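Local coordinates for uncharacterized protein YacP (Bacillus subtilis, PDB 5MQ8) that is an endoribonuclease of the PIN-related NYN family, also named Rae1, involved in ribosome-dependent mRNA decay, at residues R140-T143 with S144-A148. Sequence-based numbering, arbitrary orientation.
Sequences RKIT and SEKPA
Arg140 meets Ser144 one turn further along the helix. Its carbonyl O takes two bonds from that residue. Arg140 O accepts from Ser144 N at 3.2 Å and from Ser144 OG at 3.1 Å, from opposite faces of its carbonyl plane. The serine hydroxyl thus folds back on its own helix, placed beside its backbone N by a chi1 of -84°. The guanidinium of Arg140 turns elsewhere, to a salt bridge with Glu136.

Lys141 accepts the next backbone bond, from Glu145 N to its O. Its side chain lies against the Glu145 carboxylate. Lys141 CG comes within 3.4 Å of Glu145 OE2, and the chain then bends at its last torsion (chi4 -85°). This bend brings Lys141 NZ to 3.5 Å from Glu145 OE2, in a long salt bridge.

Ile142 holds the last of these turns: Lys146 N reaches Ile142 O at 2.8 Å in a nearly straight bond (166° at the hydrogen). Ile142 CD1 touches two side chains, with Glu145 OE1 at 3.5 Å and Lys146 CG at 3.9 Å.

Thr143 turns its hydroxyl back to Val139 O. Thr143 O receives a CA-H...O contact from Pro147 CA at 3.4 Å. By then the chain has left the helix, since Lys146 is the first residue with non-helical backbone angles.

The second subunit packs here: its Trp164 lies on Ile142, and Lys146 NZ donates hydrogen bonds to Leu169 O and Ala172 O of that subunit. The contact is the C-terminal end of helix 121-145, which runs out from the five-stranded parallel sheet, and here the chain turns toward helix 151-165.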
ATOM      1  N   ARG A 140      -3.870  -2.714   9.352  1.00 36.10           N
ATOM      2  CA  ARG A 140      -3.368  -1.698  10.287  1.00 36.98           C
ATOM      3  C   ARG A 140      -2.962  -2.331  11.617  1.00 44.63           C
ATOM      4  O   ARG A 140      -1.939  -1.952  12.179  1.00 44.60           O
ATOM      5  CB  ARG A 140      -4.399  -0.604  10.535  1.00 35.82           C
ATOM      6  CG  ARG A 140      -4.486   0.413   9.419  1.00 40.65           C
ATOM      7  CD  ARG A 140      -5.247   1.653   9.844  1.00 55.17           C
ATOM      8  NE  ARG A 140      -5.911   2.277   8.698  1.00 73.57           N
ATOM      9  CZ  ARG A 140      -7.212   2.178   8.438  1.00 91.14           C
ATOM     10  NH1 ARG A 140      -8.014   1.508   9.261  1.00 77.10           N
ATOM     11  NH2 ARG A 140      -7.727   2.766   7.365  1.00 77.75           N
ATOM     12  N   LYS A 141      -3.744  -3.327  12.088  1.00 42.99           N
ATOM     13  CA  LYS A 141      -3.494  -4.049  13.327  1.00 43.84           C
ATOM     14  C   LYS A 141      -2.204  -4.860  13.241  1.00 48.91           C
ATOM     15  O   LYS A 141      -1.343  -4.696  14.106  1.00 48.69           O
ATOM     16  CB  LYS A 141      -4.705  -4.932  13.701  1.00 47.26           C
ATOM     17  CG  LYS A 141      -4.517  -5.780  14.958  1.00 67.89           C
ATOM     18  CD  LYS A 141      -5.662  -6.759  15.150  1.00 80.24           C
ATOM     19  CE  LYS A 141      -5.392  -7.765  16.240  1.00 90.51           C
ATOM     20  NZ  LYS A 141      -4.612  -8.920  15.735  1.00 97.13           N
ATOM     21  N   ILE A 142      -2.058  -5.716  12.208  1.00 46.74           N
ATOM     22  CA  ILE A 142      -0.866  -6.557  12.066  1.00 47.58           C
ATOM     23  C   ILE A 142       0.415  -5.751  11.721  1.00 50.93           C
ATOM     24  O   ILE A 142       1.499  -6.168  12.130  1.00 50.66           O
ATOM     25  CB  ILE A 142      -1.068  -7.766  11.110  1.00 51.50           C
ATOM     26  CG1 ILE A 142       0.028  -8.856  11.319  1.00 53.70           C
ATOM     27  CG2 ILE A 142      -1.153  -7.350   9.640  1.00 51.37           C
ATOM     28  CD1 ILE A 142       0.217  -9.448  12.800  1.00 63.68           C
ATOM     29  N   THR A 143       0.298  -4.621  10.994  1.00 45.50           N
ATOM     30  CA  THR A 143       1.480  -3.837  10.645  1.00 44.25           C
ATOM     31  C   THR A 143       1.956  -3.008  11.846  1.00 49.91           C
ATOM     32  O   THR A 143       3.136  -2.663  11.909  1.00 49.71           O
ATOM     33  CB  THR A 143       1.285  -3.031   9.361  1.00 34.32           C
ATOM     34  OG1 THR A 143       0.208  -2.121   9.487  1.00 29.23           O
ATOM     35  CG2 THR A 143       1.117  -3.899   8.130  1.00 30.15           C
ATOM     36  N   SER A 144       1.051  -2.722  12.807  1.00 47.57           N
ATOM     37  CA  SER A 144       1.375  -2.018  14.053  1.00 47.58           C
ATOM     38  C   SER A 144       2.135  -2.984  14.961  1.00 51.75           C
ATOM     39  O   SER A 144       3.116  -2.590  15.592  1.00 52.01           O
ATOM     40  CB  SER A 144       0.109  -1.555  14.763  1.00 50.56           C
ATOM     41  OG  SER A 144      -0.330  -0.312  14.246  1.00 60.07           O
ATOM     42  N   GLU A 145       1.693  -4.250  14.989  1.00 47.83           N
ATOM     43  CA  GLU A 145       2.283  -5.329  15.769  1.00 48.25           C
ATOM     44  C   GLU A 145       3.642  -5.721  15.211  1.00 50.57           C
ATOM     45  O   GLU A 145       4.599  -5.767  15.973  1.00 51.46           O
ATOM     46  CB  GLU A 145       1.346  -6.545  15.815  1.00 49.94           C
ATOM     47  CG  GLU A 145       0.174  -6.354  16.768  1.00 64.01           C
ATOM     48  CD  GLU A 145      -1.035  -7.247  16.549  1.00 91.88           C
ATOM     49  OE1 GLU A 145      -0.910  -8.282  15.855  1.00 94.20           O
ATOM     50  OE2 GLU A 145      -2.114  -6.909  17.088  1.00 85.33           O
ATOM     51  N   LYS A 146       3.726  -5.990  13.888  1.00 43.17           N
ATOM     52  CA  LYS A 146       4.956  -6.351  13.186  1.00 41.67           C
ATOM     53  C   LYS A 146       5.378  -5.183  12.251  1.00 44.04           C
ATOM     54  O   LYS A 146       4.961  -5.146  11.083  1.00 43.26           O
ATOM     55  CB  LYS A 146       4.792  -7.683  12.412  1.00 43.72           C
ATOM     56  CG  LYS A 146       4.061  -8.804  13.170  1.00 54.09           C
ATOM     57  CD  LYS A 146       4.809  -9.317  14.412  1.00 55.30           C
ATOM     58  CE  LYS A 146       4.247 -10.620  14.928  1.00 53.78           C
ATOM     59  NZ  LYS A 146       4.670 -11.776  14.095  1.00 56.06           N
ATOM     60  N   PRO A 147       6.178  -4.204  12.761  1.00 39.41           N
ATOM     61  CA  PRO A 147       6.550  -3.042  11.935  1.00 38.58           C
ATOM     62  C   PRO A 147       7.268  -3.376  10.627  1.00 42.42           C
ATOM     63  O   PRO A 147       7.009  -2.691   9.638  1.00 42.39           O
ATOM     64  CB  PRO A 147       7.394  -2.187  12.882  1.00 40.20           C
ATOM     65  CG  PRO A 147       6.939  -2.580  14.253  1.00 44.80           C
ATOM     66  CD  PRO A 147       6.723  -4.066  14.126  1.00 40.89           C
ATOM     67  N   ALA A 148       8.096  -4.451  10.585  1.00 38.22           N
ATOM     68  CA  ALA A 148       8.787  -4.862   9.353  1.00 38.01           C
ATOM     69  C   ALA A 148       7.834  -5.349   8.235  1.00 41.87           C
ATOM     70  O   ALA A 148       8.203  -5.331   7.053  1.00 42.11           O
ATOM     71  CB  ALA A 148       9.843  -5.910   9.655  1.00 38.62           C
TER